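Local coordinates for monosaccharide ABC transporter substrate-binding protein, CUT2 family (Bradyrhizobium sp., PDB 4YHS) that probably binds a sugar or related small solute in the periplasm and hands it to a CUT2-type ABC importer, at residues Ala24-Tyr29 and Ser84-Val89; Val47-Leu52 and Asp318-Val323; Glu229-Leu234 and Thr251-Glu256. All blocks are in the same frame, centred on the assembly; numbering follows the deposited sequence.

Contact 1. Residues Ala24-Tyr29 and Ser84-Val89; sequences AEWYPY and SKRLGV
Arg-86, near the C-terminal end of helix 71-87, reaches out to three consecutive side chains of the loop 24-29 and meets each with a different part of itself. Its CG stands anti to the backbone N (chi1 -168°), which carries the chain away from the helix, and a bend at the third torsion turns the guanidinium toward the rings. Over one face of that guanidinium lies the rim of Tyr-27, with CE1 3.8 Å from CZ of Arg-86; the two planes are 53° apart, too tilted for a flat stack. Trp-26 comes in differently, its indole edge directed at the arginine, NE1 3.8 Å from NE of Arg-86. That N-H is spent on Glu-83, which also holds NH1 of Arg-86 in a salt bridge. Glu-25 meets the arginine at an oblique angle, OE1 4.0 Å from CD of Arg-86. Its OE2 remains 4.9 Å from NH2 of Arg-86, and a water in the guanidinium plane fills the interval: it accepts from NH2 of Arg-86 at 2.8 Å, donates to OE2 of Glu-25 at 2.8 Å, and also bonds OH of Tyr-27. Across these segments the polar link is therefore water-mediated. Glu-25 probably adds a longer-range attraction, while Glu-83, and Leu-52 O at NH1, probably help to fix the orientation of the guanidinium that the loop packs against.

Contact 2. Residues Val47-Leu52 and Asp318-Val323; sequences VKYVPL and DYVKHV
The backbones of Val-47-Leu-52 and Asp-318-Val-323 stay well apart, with a closest CA pair of Tyr-49 and Val-320 at 8.5 Å, so side chains and a water have to span the interval. Tyr-49 does most of this work. Its first torsion (chi1 -170°) swings the ring away from the backbone N and toward the other segment, presenting CE2 to two valines at once: CE2 of Tyr-49 is 4.2 Å from CG1 of Val-323 and 4.4 Å from CB of Val-320. Both approach the ring obliquely, and these two touches are apolar. The separation is consistent with the sheet order: strand 29-35 pairs antiparallel with both 43-49 and 322-331, so Tyr-49 and Val-323, on its two flanking strands, reach toward each other across the central strand. Ala-31 of that strand also packs on Val-323. At the far end of the ring a bridging water donates to OH of Tyr-49 at 2.8 Å and accepts from N of Val-320 at 2.9 Å, satisfying a backbone amide in the loop before strand 322-331. The same hydroxyl is hydrogen-bonded to Asp-308 of helix 299-314, whose carboxylate also takes the backbone N of Leu-52.

Contact 3. Residues Glu229-Leu234 and Thr251-Glu256; sequences EVQAKL and TAVTAE
Two neighbouring helices of the lobe built on the four-stranded parallel sheet meet here, 228-241 and 252-264, with Gln-231 and Thr-254 as the closest pair at 5.2 Å between CA atoms. Gln-231 bends at its second torsion (chi2 -59°), which curls the amide round to Thr-254. There OG1 of Thr-254 donates to OE1 of Gln-231 at 2.8 Å. The C=O...donor angle is 112° and the donor stands 46° out of the carbonyl plane, so the hydroxyl comes from above that plane, off the lone-pair direction. The connection between these helices is part of the alternating beta-alpha succession of a Rossmann-like lobe: the chain leaves the first helix, runs through strand 247-250 of the sheet and enters the second helix at Thr-251, its N-cap. From that position OG1 of Thr-251 donates to OG1 of Thr-254 at 2.7 Å, and a relay runs from the cap residue through Thr-254 to the glutamine. Were Thr-254 replaced by an alanine, the relay would probably be lost, leaving OE1 of Gln-231 without this donor and OG1 of Thr-251 without this acceptor. The other end of the amide is fixed too, NE2 of Gln-231 donating to the backbone O of Asp-225. Nearer the backbone of Gln-231 the contact is apolar: its CG lies 4.0 Å from CG1 of Val-253, while Phe-191 of strand 186-191 packs on both Gln-231 and Thr-254.

From the N terminus, the loop 24-29 opens contact 1 and 47-52 opens contact 2 before helix 71-87 closes contact 1 at 84-89. Contact 2 closes only at 318-323, so the two cross. They also touch: Tyr-29 O and Arg-86 NH1 probably hydrogen-bond to Tyr-49 N and Leu-52 O, and together they tie the N-terminal residues to the lobe that carries helix 71-87 and strand 322-331. Contact 3 opens at 229-234, after contact 1 has closed, and closes a short loop at 251-256 through strand 247-250, wholly within the long span of contact 2. It joins two helices of the other lobe, its centre 36 Å from each of the other two centres.

Contact 1. Residues Ala24-Tyr29 and Ser84-Val89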
# COMPACT_ATOMS: atom_id res chain seq x y z
N ALA A 24 -0.10 13.07 20.18
CA ALA A 24 -1.22 12.31 19.63
C ALA A 24 -0.84 10.88 19.20
O ALA A 24 0.20 10.65 18.61
CB ALA A 24 -1.80 13.05 18.44
N GLU A 25 -1.71 9.94 19.52
CA GLU A 25 -1.60 8.57 19.03
C GLU A 25 -2.01 8.53 17.58
O GLU A 25 -2.57 9.49 17.05
CB GLU A 25 -2.48 7.63 19.85
CG GLU A 25 -2.14 7.61 21.35
CD GLU A 25 -1.02 6.64 21.68
OE1 GLU A 25 -0.18 6.38 20.80
OE2 GLU A 25 -0.99 6.13 22.82
N TRP A 26 -1.75 7.41 16.93
CA TRP A 26 -2.04 7.24 15.54
C TRP A 26 -3.54 7.09 15.30
O TRP A 26 -4.04 7.41 14.22
CB TRP A 26 -1.29 6.05 14.97
CG TRP A 26 -1.72 4.70 15.49
CD1 TRP A 26 -1.17 4.00 16.54
CD2 TRP A 26 -2.76 3.86 14.96
NE1 TRP A 26 -1.82 2.80 16.71
CE2 TRP A 26 -2.79 2.69 15.75
CE3 TRP A 26 -3.68 3.99 13.90
CZ2 TRP A 26 -3.68 1.64 15.50
CZ3 TRP A 26 -4.58 2.96 13.68
CH2 TRP A 26 -4.56 1.79 14.48
N TYR A 27 -4.23 6.60 16.33
CA TYR A 27 -5.66 6.35 16.27
C TYR A 27 -6.46 7.49 16.94
O TYR A 27 -5.91 8.25 17.73
CB TYR A 27 -5.96 5.02 16.95
CG TYR A 27 -5.52 4.95 18.39
CD1 TYR A 27 -4.25 4.51 18.71
CD2 TYR A 27 -6.39 5.30 19.43
CE1 TYR A 27 -3.84 4.43 20.02
CE2 TYR A 27 -5.99 5.22 20.75
CZ TYR A 27 -4.71 4.78 21.04
OH TYR A 27 -4.29 4.67 22.36
N PRO A 28 -7.78 7.60 16.65
CA PRO A 28 -8.51 6.79 15.66
C PRO A 28 -8.10 7.14 14.24
O PRO A 28 -7.66 8.27 14.00
CB PRO A 28 -9.98 7.17 15.93
CG PRO A 28 -9.92 8.49 16.63
CD PRO A 28 -8.69 8.42 17.46
N TYR A 29 -8.22 6.18 13.33
CA TYR A 29 -7.72 6.38 11.97
C TYR A 29 -8.84 6.12 10.98
O TYR A 29 -9.59 5.16 11.12
CB TYR A 29 -6.53 5.46 11.71
CG TYR A 29 -5.55 5.96 10.64
CD1 TYR A 29 -4.55 6.86 10.97
CD2 TYR A 29 -5.62 5.53 9.32
CE1 TYR A 29 -3.68 7.34 10.04
CE2 TYR A 29 -4.71 6.01 8.37
CZ TYR A 29 -3.74 6.92 8.75
OH TYR A 29 -2.83 7.46 7.86
N SER A 84 3.04 -3.61 18.28
CA SER A 84 3.31 -4.67 19.26
C SER A 84 3.86 -4.09 20.58
O SER A 84 3.43 -4.49 21.67
CB SER A 84 4.27 -5.70 18.66
OG SER A 84 3.68 -6.36 17.53
N LYS A 85 4.81 -3.16 20.50
CA LYS A 85 5.30 -2.46 21.69
C LYS A 85 4.18 -1.73 22.44
O LYS A 85 4.09 -1.83 23.66
CB LYS A 85 6.39 -1.45 21.31
CG LYS A 85 7.81 -1.86 21.69
CD LYS A 85 8.78 -0.67 21.61
CE LYS A 85 8.86 -0.11 20.19
NZ LYS A 85 9.86 1.00 20.02
N ARG A 86 3.33 -1.00 21.72
CA ARG A 86 2.28 -0.19 22.35
C ARG A 86 1.31 -1.08 23.12
O ARG A 86 0.92 -0.76 24.24
CB ARG A 86 1.50 0.60 21.30
CG ARG A 86 0.59 1.66 21.89
CD ARG A 86 -0.22 2.37 20.82
NE ARG A 86 -1.23 1.48 20.24
CZ ARG A 86 -2.34 1.09 20.86
NH1 ARG A 86 -3.19 0.28 20.24
NH2 ARG A 86 -2.62 1.52 22.08
N LEU A 87 0.97 -2.21 22.53
CA LEU A 87 -0.03 -3.13 23.12
C LEU A 87 0.57 -4.02 24.18
O LEU A 87 -0.16 -4.60 25.00
CB LEU A 87 -0.68 -4.00 22.03
CG LEU A 87 -1.69 -3.27 21.12
CD1 LEU A 87 -2.15 -4.19 19.98
CD2 LEU A 87 -2.85 -2.74 21.92
N GLY A 88 1.89 -4.12 24.21
CA GLY A 88 2.55 -5.00 25.17
C GLY A 88 2.69 -6.45 24.74
O GLY A 88 2.66 -7.35 25.59
N VAL A 89 2.86 -6.71 23.45
CA VAL A 89 2.91 -8.10 22.98
C VAL A 89 4.27 -8.35 22.36
O VAL A 89 5.03 -7.41 22.14
CB VAL A 89 1.75 -8.41 21.99
CG1 VAL A 89 0.40 -8.31 22.72
CG2 VAL A 89 1.80 -7.52 20.75
O HOH W 1 -1.70 3.61 23.71

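Contact 2. Residues Val47-Leu52 and Asp318-Val323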
# COMPACT_ATOMS: atom_id res chain seq x y z
N VAL A 47 -15.26 3.95 8.18
CA VAL A 47 -15.25 3.83 9.64
C VAL A 47 -13.96 4.36 10.26
O VAL A 47 -12.90 4.32 9.65
CB VAL A 47 -15.42 2.36 10.06
CG1 VAL A 47 -16.82 1.89 9.78
CG2 VAL A 47 -14.36 1.48 9.34
N LYS A 48 -14.04 4.87 11.50
CA LYS A 48 -12.85 5.12 12.31
C LYS A 48 -12.34 3.82 12.89
O LYS A 48 -13.12 3.07 13.51
CB LYS A 48 -13.16 6.11 13.45
CG LYS A 48 -13.66 7.43 12.98
CD LYS A 48 -12.52 8.27 12.44
CE LYS A 48 -12.94 9.72 12.26
NZ LYS A 48 -11.76 10.57 11.94
N TYR A 49 -11.05 3.56 12.72
CA TYR A 49 -10.46 2.36 13.30
C TYR A 49 -9.92 2.71 14.67
O TYR A 49 -9.12 3.64 14.81
CB TYR A 49 -9.33 1.78 12.44
CG TYR A 49 -8.94 0.42 12.96
CD1 TYR A 49 -8.03 0.29 14.00
CD2 TYR A 49 -9.54 -0.71 12.48
CE1 TYR A 49 -7.72 -0.96 14.52
CE2 TYR A 49 -9.23 -1.97 12.99
CZ TYR A 49 -8.33 -2.09 14.00
OH TYR A 49 -8.04 -3.35 14.51
N VAL A 50 -10.40 1.99 15.68
CA VAL A 50 -9.95 2.14 17.05
C VAL A 50 -9.32 0.86 17.59
O VAL A 50 -10.01 -0.15 17.73
CB VAL A 50 -11.13 2.54 17.96
CG1 VAL A 50 -10.65 2.79 19.36
CG2 VAL A 50 -11.81 3.78 17.41
N PRO A 51 -8.03 0.90 17.91
CA PRO A 51 -7.41 -0.30 18.47
C PRO A 51 -7.65 -0.41 19.97
O PRO A 51 -8.23 0.51 20.60
CB PRO A 51 -5.94 -0.09 18.15
CG PRO A 51 -5.76 1.38 18.33
CD PRO A 51 -7.05 2.00 17.83
N LEU A 52 -7.23 -1.54 20.53
CA LEU A 52 -7.23 -1.73 21.98
C LEU A 52 -6.22 -0.81 22.64
O LEU A 52 -5.21 -0.45 22.02
CB LEU A 52 -6.92 -3.18 22.34
CG LEU A 52 -7.89 -4.26 21.86
CD1 LEU A 52 -7.31 -5.65 22.16
CD2 LEU A 52 -9.28 -4.11 22.49
N ASP A 318 -14.41 -8.12 20.00
CA ASP A 318 -14.89 -7.70 18.71
C ASP A 318 -13.74 -7.16 17.88
O ASP A 318 -12.80 -6.59 18.41
CB ASP A 318 -15.97 -6.63 18.85
CG ASP A 318 -17.31 -7.20 19.26
OD1 ASP A 318 -17.50 -8.44 19.17
OD2 ASP A 318 -18.18 -6.40 19.66
N TYR A 319 -13.80 -7.41 16.58
CA TYR A 319 -12.78 -6.89 15.68
C TYR A 319 -13.40 -6.70 14.32
O TYR A 319 -14.47 -7.25 14.02
CB TYR A 319 -11.58 -7.81 15.59
CG TYR A 319 -11.91 -9.20 15.05
CD1 TYR A 319 -12.55 -10.13 15.85
CD2 TYR A 319 -11.56 -9.58 13.75
CE1 TYR A 319 -12.86 -11.40 15.38
CE2 TYR A 319 -11.88 -10.86 13.28
CZ TYR A 319 -12.52 -11.76 14.10
OH TYR A 319 -12.83 -13.02 13.66
N VAL A 320 -12.73 -5.88 13.53
CA VAL A 320 -13.18 -5.60 12.18
C VAL A 320 -12.48 -6.61 11.28
O VAL A 320 -11.26 -6.69 11.30
CB VAL A 320 -12.84 -4.15 11.77
CG1 VAL A 320 -13.27 -3.93 10.35
CG2 VAL A 320 -13.53 -3.15 12.72
N LYS A 321 -13.23 -7.41 10.53
CA LYS A 321 -12.64 -8.57 9.86
C LYS A 321 -11.90 -8.25 8.56
O LYS A 321 -10.90 -8.90 8.23
CB LYS A 321 -13.72 -9.61 9.57
CG LYS A 321 -13.23 -10.92 9.00
CD LYS A 321 -14.30 -12.01 9.23
CE LYS A 321 -13.93 -13.29 8.49
NZ LYS A 321 -14.73 -14.48 8.90
N HIS A 322 -12.39 -7.26 7.82
CA HIS A 322 -11.81 -6.94 6.54
C HIS A 322 -11.77 -5.41 6.40
O HIS A 322 -12.79 -4.74 6.22
CB HIS A 322 -12.62 -7.64 5.45
CG HIS A 322 -12.08 -7.46 4.06
ND1 HIS A 322 -12.59 -8.16 2.99
CD2 HIS A 322 -11.14 -6.63 3.55
CE1 HIS A 322 -11.97 -7.79 1.89
NE2 HIS A 322 -11.10 -6.86 2.20
N VAL A 323 -10.57 -4.85 6.54
CA VAL A 323 -10.44 -3.39 6.59
C VAL A 323 -9.09 -2.90 6.05
O VAL A 323 -8.07 -3.60 6.10
CB VAL A 323 -10.67 -2.87 8.07
CG1 VAL A 323 -9.61 -3.42 9.05
CG2 VAL A 323 -10.77 -1.35 8.16
O HOH W 2 -10.53 -4.57 14.88

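Contact 3. Residues Glu229-Leu234 and Thr251-Glu256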
# COMPACT_ATOMS: atom_id res chain seq x y z
N GLU A 229 15.29 3.29 -15.76
CA GLU A 229 15.65 3.63 -17.14
C GLU A 229 14.50 3.34 -18.09
O GLU A 229 14.25 4.10 -19.02
CB GLU A 229 16.90 2.85 -17.60
CG GLU A 229 18.20 3.21 -16.89
CD GLU A 229 18.17 2.89 -15.40
OE1 GLU A 229 17.61 1.83 -15.03
OE2 GLU A 229 18.70 3.70 -14.61
N VAL A 230 13.86 2.19 -17.87
CA VAL A 230 12.70 1.78 -18.65
C VAL A 230 11.61 2.85 -18.61
O VAL A 230 11.11 3.28 -19.65
CB VAL A 230 12.15 0.43 -18.13
CG1 VAL A 230 10.79 0.13 -18.73
CG2 VAL A 230 13.13 -0.70 -18.44
N GLN A 231 11.24 3.27 -17.41
CA GLN A 231 10.17 4.28 -17.23
C GLN A 231 10.60 5.67 -17.72
O GLN A 231 9.80 6.40 -18.33
CB GLN A 231 9.74 4.36 -15.77
CG GLN A 231 9.02 3.11 -15.20
CD GLN A 231 7.75 2.75 -15.94
OE1 GLN A 231 6.95 3.61 -16.24
NE2 GLN A 231 7.55 1.46 -16.22
N ALA A 232 11.85 6.05 -17.49
CA ALA A 232 12.34 7.32 -18.06
C ALA A 232 12.24 7.35 -19.59
O ALA A 232 11.81 8.35 -20.17
CB ALA A 232 13.76 7.57 -17.61
N LYS A 233 12.63 6.25 -20.25
CA LYS A 233 12.57 6.16 -21.70
C LYS A 233 11.12 6.26 -22.19
O LYS A 233 10.85 6.97 -23.14
CB LYS A 233 13.24 4.85 -22.17
CG LYS A 233 13.09 4.52 -23.66
CD LYS A 233 13.77 5.51 -24.57
CE LYS A 233 13.72 5.01 -26.02
NZ LYS A 233 13.98 6.12 -26.97
N LEU A 234 10.18 5.62 -21.50
CA LEU A 234 8.77 5.77 -21.84
C LEU A 234 8.32 7.24 -21.75
O LEU A 234 7.62 7.75 -22.64
CB LEU A 234 7.90 4.90 -20.93
CG LEU A 234 8.12 3.39 -21.02
CD1 LEU A 234 7.37 2.66 -19.90
CD2 LEU A 234 7.78 2.84 -22.40
N THR A 251 3.59 4.92 -12.19
CA THR A 251 4.19 4.36 -11.00
C THR A 251 5.06 5.40 -10.29
O THR A 251 5.49 6.41 -10.87
CB THR A 251 5.06 3.13 -11.28
OG1 THR A 251 6.28 3.55 -11.90
CG2 THR A 251 4.34 2.11 -12.19
N ALA A 252 5.35 5.12 -9.03
CA ALA A 252 6.25 5.98 -8.27
C ALA A 252 7.61 6.05 -8.95
O ALA A 252 8.24 7.10 -9.00
CB ALA A 252 6.40 5.47 -6.83
N VAL A 253 8.05 4.92 -9.49
CA VAL A 253 9.31 4.89 -10.24
C VAL A 253 9.28 5.89 -11.40
O VAL A 253 10.26 6.60 -11.69
CB VAL A 253 9.59 3.46 -10.77
CG1 VAL A 253 10.83 3.45 -11.65
CG2 VAL A 253 9.74 2.52 -9.58
N THR A 254 8.15 5.93 -12.10
CA THR A 254 7.94 6.83 -13.22
C THR A 254 8.02 8.30 -12.79
O THR A 254 8.71 9.13 -13.40
CB THR A 254 6.56 6.60 -13.87
OG1 THR A 254 6.31 5.21 -14.08
CG2 THR A 254 6.49 7.31 -15.20
N ALA A 255 7.28 8.62 -11.73
CA ALA A 255 7.24 10.01 -11.23
C ALA A 255 8.62 10.44 -10.74
O ALA A 255 9.05 11.55 -11.02
CB ALA A 255 6.25 10.14 -10.13
N GLU A 256 9.30 9.56 -10.00
CA GLU A 256 10.64 9.92 -9.53
C GLU A 256 11.61 10.13 -10.68
O GLU A 256 12.36 11.11 -10.68
CB GLU A 256 11.19 8.87 -8.57
CG GLU A 256 10.37 8.70 -7.32
CD GLU A 256 10.91 7.59 -6.41
OE1 GLU A 256 10.13 6.70 -6.00
OE2 GLU A 256 12.12 7.63 -6.13